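Local coordinates for protein convulxin alpha (Crotalus durissus, PDB 1UMR) that activates platelets, as a snake venom C-type lectin-like toxin (snaclec), by binding the platelet collagen receptor glycoprotein VI, at residues A[17-22]-A[125-130]; A[65-70]-A[106-111]; A[78-83]-A[92-97]. One frame throughout, in Å; residues are numbered along the deposited sequence.

How the contacts relate
Contacts 1 and 2 lie in the body of the C-type lectin-like domain; contact 3 lies out on its long loop. Contact 1 (17-22 with 125-130) spans the sequence that holds contact 2 (65-70 with 106-111). Their centres are about 10 Å apart, and Pro126 O meets Ser69 N at 3.0 Å, probably as a hydrogen bond. Phe127 and Val68 also pack there. Contact 3 (78-83 with 92-97) falls between the two strands that contact 2 pairs. Its centre is about 30 Å from that of contact 1 and about 27 Å from that of contact 2. Most of its residues lie within reach of another subunit, and Ile70 of contact 2 also touches one.

Contact 1: A[17-22]-A[125-130]; sequences RIFNEE and IPFVCK
Phe19 and Phe127 face the same side of an antiparallel strand pair. Their ring planes are 22° from parallel, but the rings are slid apart and barely overlap, centroids 5.7 Å apart. The closer fit is a CH-pi contact. Phe19 CB sits over one face of the Phe127 ring, 3.6 Å from Phe127 CZ. Phe127 CG lies between its own backbone N and carbonyl carbon (chi1 56°), which swings the ring toward Phe19. Cys129 SG approaches the Phe19 ring obliquely, 3.7 Å from Phe19 CE2. On the other side of the sheet Ile18 CB touches Val128 CG2 at 3.8 Å. Phe19 N gives a short bond of 2.7 Å to Phe127 O, almost in line with the carbonyl. Arg17 and Cys129 exchange two bonds, the shorter and straighter from Cys129 N to Arg17 O at 2.9 Å. The pairing joins a strand near the start of the chain to one near its end, the closure typical of the C-type lectin-like fold. The Cys32-Cys129 disulfide ties the last strand to helix 25-35, and Phe127 packs on Ala28 of that helix. Ile18 and Val128 meet Val57 of helix 47-60 and Val68 of strand 67-74.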
# COMPACT_ATOMS: atom_id res chain seq x y z
N ARG A 17 -35.22 -25.79 33.81
CA ARG A 17 -36.49 -25.71 34.56
C ARG A 17 -36.58 -24.34 35.21
O ARG A 17 -35.63 -23.92 35.81
CB ARG A 17 -36.56 -26.79 35.62
CG ARG A 17 -37.91 -26.62 36.37
CD ARG A 17 -37.97 -27.59 37.57
NE ARG A 17 -39.22 -27.84 38.32
CZ ARG A 17 -39.24 -28.70 39.39
NH1 ARG A 17 -38.11 -29.39 39.74
NH2 ARG A 17 -40.34 -28.89 40.09
N ILE A 18 -37.69 -23.63 35.02
CA ILE A 18 -37.98 -22.45 35.80
C ILE A 18 -38.50 -22.79 37.20
O ILE A 18 -39.40 -23.59 37.36
CB ILE A 18 -38.89 -21.50 35.06
CG1 ILE A 18 -39.36 -20.31 35.93
CG2 ILE A 18 -40.06 -22.23 34.31
CD1 ILE A 18 -39.97 -19.36 35.01
N PHE A 19 -37.89 -22.24 38.23
CA PHE A 19 -38.50 -22.39 39.56
C PHE A 19 -39.39 -21.16 39.90
O PHE A 19 -38.88 -20.04 40.01
CB PHE A 19 -37.43 -22.66 40.62
CG PHE A 19 -36.83 -24.01 40.46
CD1 PHE A 19 -37.40 -25.13 41.15
CD2 PHE A 19 -35.86 -24.25 39.46
CE1 PHE A 19 -36.92 -26.39 40.94
CE2 PHE A 19 -35.32 -25.55 39.30
CZ PHE A 19 -35.88 -26.65 40.01
N ASN A 20 -40.69 -21.35 40.06
CA ASN A 20 -41.48 -20.26 40.53
C ASN A 20 -41.38 -20.00 42.02
O ASN A 20 -42.32 -20.24 42.73
CB ASN A 20 -42.87 -20.57 40.18
CG ASN A 20 -43.14 -20.39 38.70
OD1 ASN A 20 -43.23 -19.21 38.10
ND2 ASN A 20 -43.36 -21.55 38.05
N GLU A 21 -40.27 -19.46 42.47
CA GLU A 21 -39.94 -19.19 43.87
C GLU A 21 -39.11 -17.92 43.79
O GLU A 21 -38.31 -17.76 42.85
CB GLU A 21 -38.95 -20.21 44.42
CG GLU A 21 -39.36 -20.98 45.65
CD GLU A 21 -39.46 -22.45 45.26
OE1 GLU A 21 -40.60 -22.82 44.89
OE2 GLU A 21 -38.40 -23.19 45.25
N GLU A 22 -39.25 -17.03 44.77
CA GLU A 22 -38.66 -15.72 44.63
C GLU A 22 -37.32 -15.66 45.39
O GLU A 22 -37.29 -15.90 46.58
CB GLU A 22 -39.61 -14.74 45.26
CG GLU A 22 -40.64 -14.25 44.29
CD GLU A 22 -41.77 -13.49 44.96
OE1 GLU A 22 -42.42 -12.70 44.22
OE2 GLU A 22 -42.03 -13.67 46.19
N ILE A 125 -36.66 -12.86 42.66
CA ILE A 125 -37.52 -13.29 41.59
C ILE A 125 -37.36 -14.80 41.27
O ILE A 125 -36.46 -15.48 41.80
CB ILE A 125 -37.32 -12.44 40.34
CG1 ILE A 125 -35.82 -12.34 40.01
CG2 ILE A 125 -37.89 -11.02 40.52
CD1 ILE A 125 -35.56 -11.74 38.64
N PRO A 126 -38.30 -15.33 40.46
CA PRO A 126 -38.16 -16.68 39.94
C PRO A 126 -36.91 -16.69 39.07
O PRO A 126 -36.33 -15.62 38.81
CB PRO A 126 -39.47 -16.94 39.15
CG PRO A 126 -40.10 -15.57 38.97
CD PRO A 126 -39.54 -14.67 40.01
N PHE A 127 -36.48 -17.90 38.66
CA PHE A 127 -35.23 -18.07 37.99
C PHE A 127 -35.26 -19.39 37.25
O PHE A 127 -36.12 -20.28 37.59
CB PHE A 127 -34.14 -18.06 39.04
CG PHE A 127 -34.33 -19.06 40.08
CD1 PHE A 127 -35.05 -18.77 41.20
CD2 PHE A 127 -33.75 -20.33 39.98
CE1 PHE A 127 -35.22 -19.71 42.24
CE2 PHE A 127 -33.90 -21.23 41.04
CZ PHE A 127 -34.67 -20.89 42.19
N VAL A 128 -34.37 -19.50 36.24
CA VAL A 128 -34.24 -20.73 35.47
C VAL A 128 -32.96 -21.43 35.77
O VAL A 128 -31.95 -20.77 35.86
CB VAL A 128 -34.36 -20.42 33.94
CG1 VAL A 128 -34.17 -21.70 33.01
CG2 VAL A 128 -35.71 -19.84 33.69
N CYS A 129 -33.02 -22.76 36.00
CA CYS A 129 -31.83 -23.60 36.20
C CYS A 129 -31.42 -24.38 34.92
O CYS A 129 -32.27 -24.70 34.07
CB CYS A 129 -32.02 -24.58 37.31
SG CYS A 129 -32.12 -23.79 38.94
N LYS A 130 -30.13 -24.63 34.75
CA LYS A 130 -29.62 -25.39 33.60
C LYS A 130 -28.50 -26.32 34.01
O LYS A 130 -27.71 -26.02 34.90
CB LYS A 130 -29.25 -24.52 32.40
CG LYS A 130 -28.26 -25.14 31.34
CD LYS A 130 -27.80 -24.02 30.36
CE LYS A 130 -26.76 -24.50 29.28
NZ LYS A 130 -26.55 -23.49 28.21

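Contact 2: A[65-70]-A[106-111]; sequences FSHVSI and LLKKET
Lys109 N donates to Ser66 O at 2.7 Å, and the bond is nearly straight, at 169°. It ties the residue just after strand 104-108 to the one just before strand 67-74. Beside it, Ser66 CB and Lys109 CB pack at 3.6 Å. The two strands belong to the second antiparallel sheet of the C-type lectin-like fold, in which 104-108 runs between 67-74 and 117-119. Further along, Val68 and Leu107 form a hydrogen-bonded antiparallel pair. Leu107 N reaches Val68 O at 2.7 Å, and Val68 N reaches Leu107 O at 2.8 Å. Both donors lie in the carbonyl planes. His67 CA also sits 3.2 Å from Leu107 O, a CA-H...O contact.

On one face, His67 and Lys108 run side by side and point the same way, with Lys108 CG 3.9 Å from His67 NE2. Glu110 OE1 lies at the edge of the imidazole, near its plane, but is not hydrogen-bonded to it. The carboxylate is turned 75° from the ring. A bend at chi2 (-87°) brings the acid back toward His67. On the face of Val68 and Leu107 the contact is apolar. Ile70 CG2 touches Leu107 CD2 at 3.6 Å, and the two side chains cross at about a right angle. Val68 also packs on Ile18 and Val128 of the neighbouring sheet, and Leu107 on Trp116.

The joint therefore rests mainly on short backbone bonds and aliphatic packing. The acid and the lysine beside His67 would probably have opposing effects on its protonation.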
# COMPACT_ATOMS: atom_id res chain seq x y z
N PHE A 65 -45.80 -13.57 38.25
CA PHE A 65 -44.39 -13.27 38.16
C PHE A 65 -44.20 -12.83 36.72
O PHE A 65 -44.95 -13.26 35.80
CB PHE A 65 -43.49 -14.48 38.52
CG PHE A 65 -43.64 -15.02 39.98
CD1 PHE A 65 -43.73 -16.42 40.23
CD2 PHE A 65 -43.66 -14.14 41.07
CE1 PHE A 65 -43.85 -16.94 41.56
CE2 PHE A 65 -43.82 -14.64 42.41
CZ PHE A 65 -43.90 -16.06 42.67
N SER A 66 -43.23 -11.96 36.50
CA SER A 66 -42.91 -11.56 35.14
C SER A 66 -41.40 -11.22 34.91
O SER A 66 -40.98 -10.73 33.86
CB SER A 66 -43.79 -10.37 34.77
OG SER A 66 -43.49 -9.34 35.69
N HIS A 67 -40.55 -11.54 35.88
CA HIS A 67 -39.12 -11.38 35.68
C HIS A 67 -38.42 -12.74 36.02
O HIS A 67 -38.81 -13.43 36.98
CB HIS A 67 -38.67 -10.28 36.66
CG HIS A 67 -39.07 -8.90 36.24
ND1 HIS A 67 -38.62 -7.78 36.87
CD2 HIS A 67 -39.88 -8.48 35.24
CE1 HIS A 67 -39.09 -6.71 36.25
NE2 HIS A 67 -39.88 -7.12 35.27
N VAL A 68 -37.40 -13.13 35.25
CA VAL A 68 -36.68 -14.40 35.57
C VAL A 68 -35.18 -14.18 35.57
O VAL A 68 -34.61 -13.64 34.60
CB VAL A 68 -37.08 -15.57 34.62
CG1 VAL A 68 -36.61 -16.92 35.17
CG2 VAL A 68 -38.56 -15.68 34.54
N SER A 69 -34.55 -14.55 36.66
CA SER A 69 -33.07 -14.41 36.72
C SER A 69 -32.36 -15.32 35.65
O SER A 69 -32.75 -16.46 35.46
CB SER A 69 -32.56 -14.76 38.11
OG SER A 69 -32.61 -13.67 39.03
N ILE A 70 -31.33 -14.82 34.96
CA ILE A 70 -30.40 -15.70 34.26
C ILE A 70 -28.93 -15.46 34.82
O ILE A 70 -28.70 -14.68 35.78
CB ILE A 70 -30.46 -15.51 32.85
CG1 ILE A 70 -29.85 -14.15 32.58
CG2 ILE A 70 -31.94 -15.63 32.37
CD1 ILE A 70 -30.03 -13.64 31.24
N LEU A 106 -31.60 -10.50 33.87
CA LEU A 106 -32.92 -11.05 33.93
C LEU A 106 -33.65 -11.08 32.58
O LEU A 106 -33.18 -10.48 31.59
CB LEU A 106 -33.69 -10.30 35.03
CG LEU A 106 -34.66 -9.12 34.95
CD1 LEU A 106 -34.57 -8.37 36.23
CD2 LEU A 106 -34.50 -8.21 33.82
N LEU A 107 -34.72 -11.89 32.49
CA LEU A 107 -35.63 -11.81 31.33
C LEU A 107 -36.98 -11.22 31.83
O LEU A 107 -37.39 -11.46 32.97
CB LEU A 107 -35.90 -13.23 30.84
CG LEU A 107 -35.06 -14.02 29.77
CD1 LEU A 107 -33.85 -13.36 29.19
CD2 LEU A 107 -34.81 -15.49 30.18
N LYS A 108 -37.70 -10.53 30.96
CA LYS A 108 -38.99 -9.89 31.24
C LYS A 108 -40.14 -10.53 30.49
O LYS A 108 -40.06 -10.66 29.29
CB LYS A 108 -38.92 -8.44 30.66
CG LYS A 108 -38.57 -7.44 31.65
CD LYS A 108 -38.02 -6.24 31.02
CE LYS A 108 -37.48 -5.34 32.15
NZ LYS A 108 -37.77 -3.87 31.92
N LYS A 109 -41.26 -10.80 31.16
CA LYS A 109 -42.49 -11.19 30.41
C LYS A 109 -42.84 -10.16 29.34
O LYS A 109 -43.28 -10.50 28.24
CB LYS A 109 -43.72 -11.33 31.31
CG LYS A 109 -44.93 -12.06 30.55
CD LYS A 109 -46.21 -12.44 31.50
CE LYS A 109 -46.89 -11.25 32.26
NZ LYS A 109 -48.42 -11.22 32.30
N GLU A 110 -42.66 -8.88 29.63
CA GLU A 110 -43.24 -7.92 28.68
C GLU A 110 -42.46 -7.85 27.36
O GLU A 110 -42.80 -7.15 26.45
CB GLU A 110 -43.54 -6.58 29.36
CG GLU A 110 -42.54 -6.20 30.40
CD GLU A 110 -42.86 -6.76 31.74
OE1 GLU A 110 -42.15 -7.69 32.20
OE2 GLU A 110 -43.77 -6.22 32.37
N THR A 111 -41.53 -8.76 27.18
CA THR A 111 -40.85 -8.76 25.92
C THR A 111 -40.65 -10.19 25.34
O THR A 111 -39.78 -10.47 24.47
CB THR A 111 -39.63 -7.94 26.23
OG1 THR A 111 -39.35 -7.13 25.12
CG2 THR A 111 -38.43 -8.76 26.56

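Contact 3: A[78-83]-A[92-97]; sequences EKQCST and SYDNLL
Charged and polar groups carry most of the contact between Lys79, Gln80 and Asp94. Lys79 NZ donates to the backbone oxygen Asp94 O at 3.0 Å, from 21° out of the carbonyl plane. The amine does not pair with the carboxylate, for Lys79 NZ stays 5.2 Å from Asp94 OD1. Opposite charge at that range may still add some attraction. Gln80 NE2 gives a weak bond of 3.5 Å to Asp94 OD2. The amide and carboxylate planes are 42° apart.

Bonds within each segment hold Asp94 and Gln80. Asp94 OD1 accepts from Leu96 N at 2.9 Å, nearly along its C-O axis, which makes an Asx turn. The two carboxylate oxygens thus have different partners. The Gln80 amide folds back on its own loop: Gln80 NE2 donates in the amide plane to Ser82 O at 3.0 Å. This bond probably holds the rotation of the amide.

The Lys79 chain, extended until chi4, makes a van der Waals contact with the Leu96 carbonyl, Lys79 CD lying 3.5 Å from Leu96 O. The apolar contact is Leu96 CD2 against Gln80 CB at 3.7 Å. Leu96 CG points anti to its backbone N (chi1 -176°), and the branch reaches across to Gln80.

Cys81 is disulfide-bonded to the beta subunit, and backbone bonds from Cys81, Asn95 and Leu97 join this loop to another chain. This is consistent with the loop-swapped dimer of snaclecs. Neither segment is helix or strand. Both belong to the long excursion between strands 67-74 and 104-108, where Lys79 and Leu96 also pack on Ile101.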
# COMPACT_ATOMS: atom_id res chain seq x y z
N GLU A 78 -15.56 -2.92 41.80
CA GLU A 78 -16.00 -1.54 41.88
C GLU A 78 -17.52 -1.50 41.71
O GLU A 78 -18.09 -2.38 41.11
CB GLU A 78 -15.36 -0.69 40.73
CG GLU A 78 -13.89 -0.98 40.39
CD GLU A 78 -13.75 -2.07 39.31
OE1 GLU A 78 -13.53 -3.22 39.71
OE2 GLU A 78 -13.87 -1.82 38.05
N LYS A 79 -18.14 -0.41 42.17
CA LYS A 79 -19.58 -0.12 42.14
C LYS A 79 -20.18 -0.08 40.81
O LYS A 79 -21.29 -0.56 40.62
CB LYS A 79 -19.90 1.21 42.87
CG LYS A 79 -19.93 1.13 44.43
CD LYS A 79 -20.10 2.46 45.14
CE LYS A 79 -20.14 2.18 46.63
NZ LYS A 79 -19.50 3.26 47.35
N GLN A 80 -19.46 0.49 39.86
CA GLN A 80 -19.95 0.52 38.49
C GLN A 80 -18.65 0.44 37.74
O GLN A 80 -17.63 0.34 38.41
CB GLN A 80 -20.79 1.78 38.20
CG GLN A 80 -20.15 3.22 38.34
CD GLN A 80 -18.96 3.41 37.45
OE1 GLN A 80 -19.07 3.25 36.25
NE2 GLN A 80 -17.79 3.62 38.05
N CYS A 81 -18.64 0.48 36.40
CA CYS A 81 -17.51 -0.10 35.66
C CYS A 81 -16.83 0.91 34.79
O CYS A 81 -15.88 0.55 34.08
CB CYS A 81 -17.92 -1.27 34.73
SG CYS A 81 -18.58 -2.64 35.63
N SER A 82 -17.26 2.15 34.86
CA SER A 82 -16.41 3.22 34.29
C SER A 82 -15.22 3.49 35.20
O SER A 82 -15.39 3.93 36.33
CB SER A 82 -17.20 4.52 34.09
OG SER A 82 -16.51 5.36 33.16
N THR A 83 -14.01 3.28 34.69
CA THR A 83 -12.80 3.50 35.51
C THR A 83 -12.25 4.86 35.24
O THR A 83 -11.36 5.35 35.98
CB THR A 83 -11.68 2.40 35.20
OG1 THR A 83 -11.30 2.37 33.80
CG2 THR A 83 -12.20 0.97 35.46
N SER A 92 -11.76 6.80 41.34
CA SER A 92 -11.03 6.26 42.52
C SER A 92 -11.86 6.58 43.76
O SER A 92 -11.55 6.16 44.83
CB SER A 92 -9.72 7.03 42.66
OG SER A 92 -9.87 8.47 42.38
N TYR A 93 -12.90 7.35 43.59
CA TYR A 93 -13.82 7.70 44.58
C TYR A 93 -15.23 7.48 43.90
O TYR A 93 -15.42 7.81 42.74
CB TYR A 93 -13.65 9.21 44.87
CG TYR A 93 -14.67 9.78 45.83
CD1 TYR A 93 -15.89 10.27 45.37
CD2 TYR A 93 -14.42 9.83 47.21
CE1 TYR A 93 -16.89 10.76 46.29
CE2 TYR A 93 -15.38 10.36 48.15
CZ TYR A 93 -16.58 10.80 47.68
OH TYR A 93 -17.48 11.25 48.61
N ASP A 94 -16.27 7.08 44.62
CA ASP A 94 -17.48 6.64 43.93
C ASP A 94 -18.64 6.47 44.90
O ASP A 94 -18.57 5.63 45.80
CB ASP A 94 -17.25 5.25 43.26
CG ASP A 94 -18.42 4.85 42.40
OD1 ASP A 94 -19.55 5.39 42.56
OD2 ASP A 94 -18.24 4.05 41.45
N ASN A 95 -19.72 7.24 44.68
CA ASN A 95 -20.74 7.42 45.70
C ASN A 95 -22.04 6.97 45.11
O ASN A 95 -23.12 7.49 45.51
CB ASN A 95 -20.99 8.90 45.96
CG ASN A 95 -20.29 9.42 47.19
OD1 ASN A 95 -19.37 8.78 47.71
ND2 ASN A 95 -20.62 10.68 47.59
N LEU A 96 -21.95 6.13 44.08
CA LEU A 96 -23.15 5.51 43.47
C LEU A 96 -23.90 4.66 44.53
O LEU A 96 -23.27 3.88 45.24
CB LEU A 96 -22.79 4.56 42.34
CG LEU A 96 -23.96 3.94 41.59
CD1 LEU A 96 -24.71 5.07 40.91
CD2 LEU A 96 -23.41 2.92 40.49
N LEU A 97 -25.22 4.86 44.63
CA LEU A 97 -26.14 4.24 45.62
C LEU A 97 -26.36 2.77 45.34
O LEU A 97 -26.52 2.35 44.15
CB LEU A 97 -27.50 4.96 45.53
CG LEU A 97 -27.77 6.30 46.26
CD1 LEU A 97 -29.11 6.93 45.90
CD2 LEU A 97 -27.52 6.24 47.82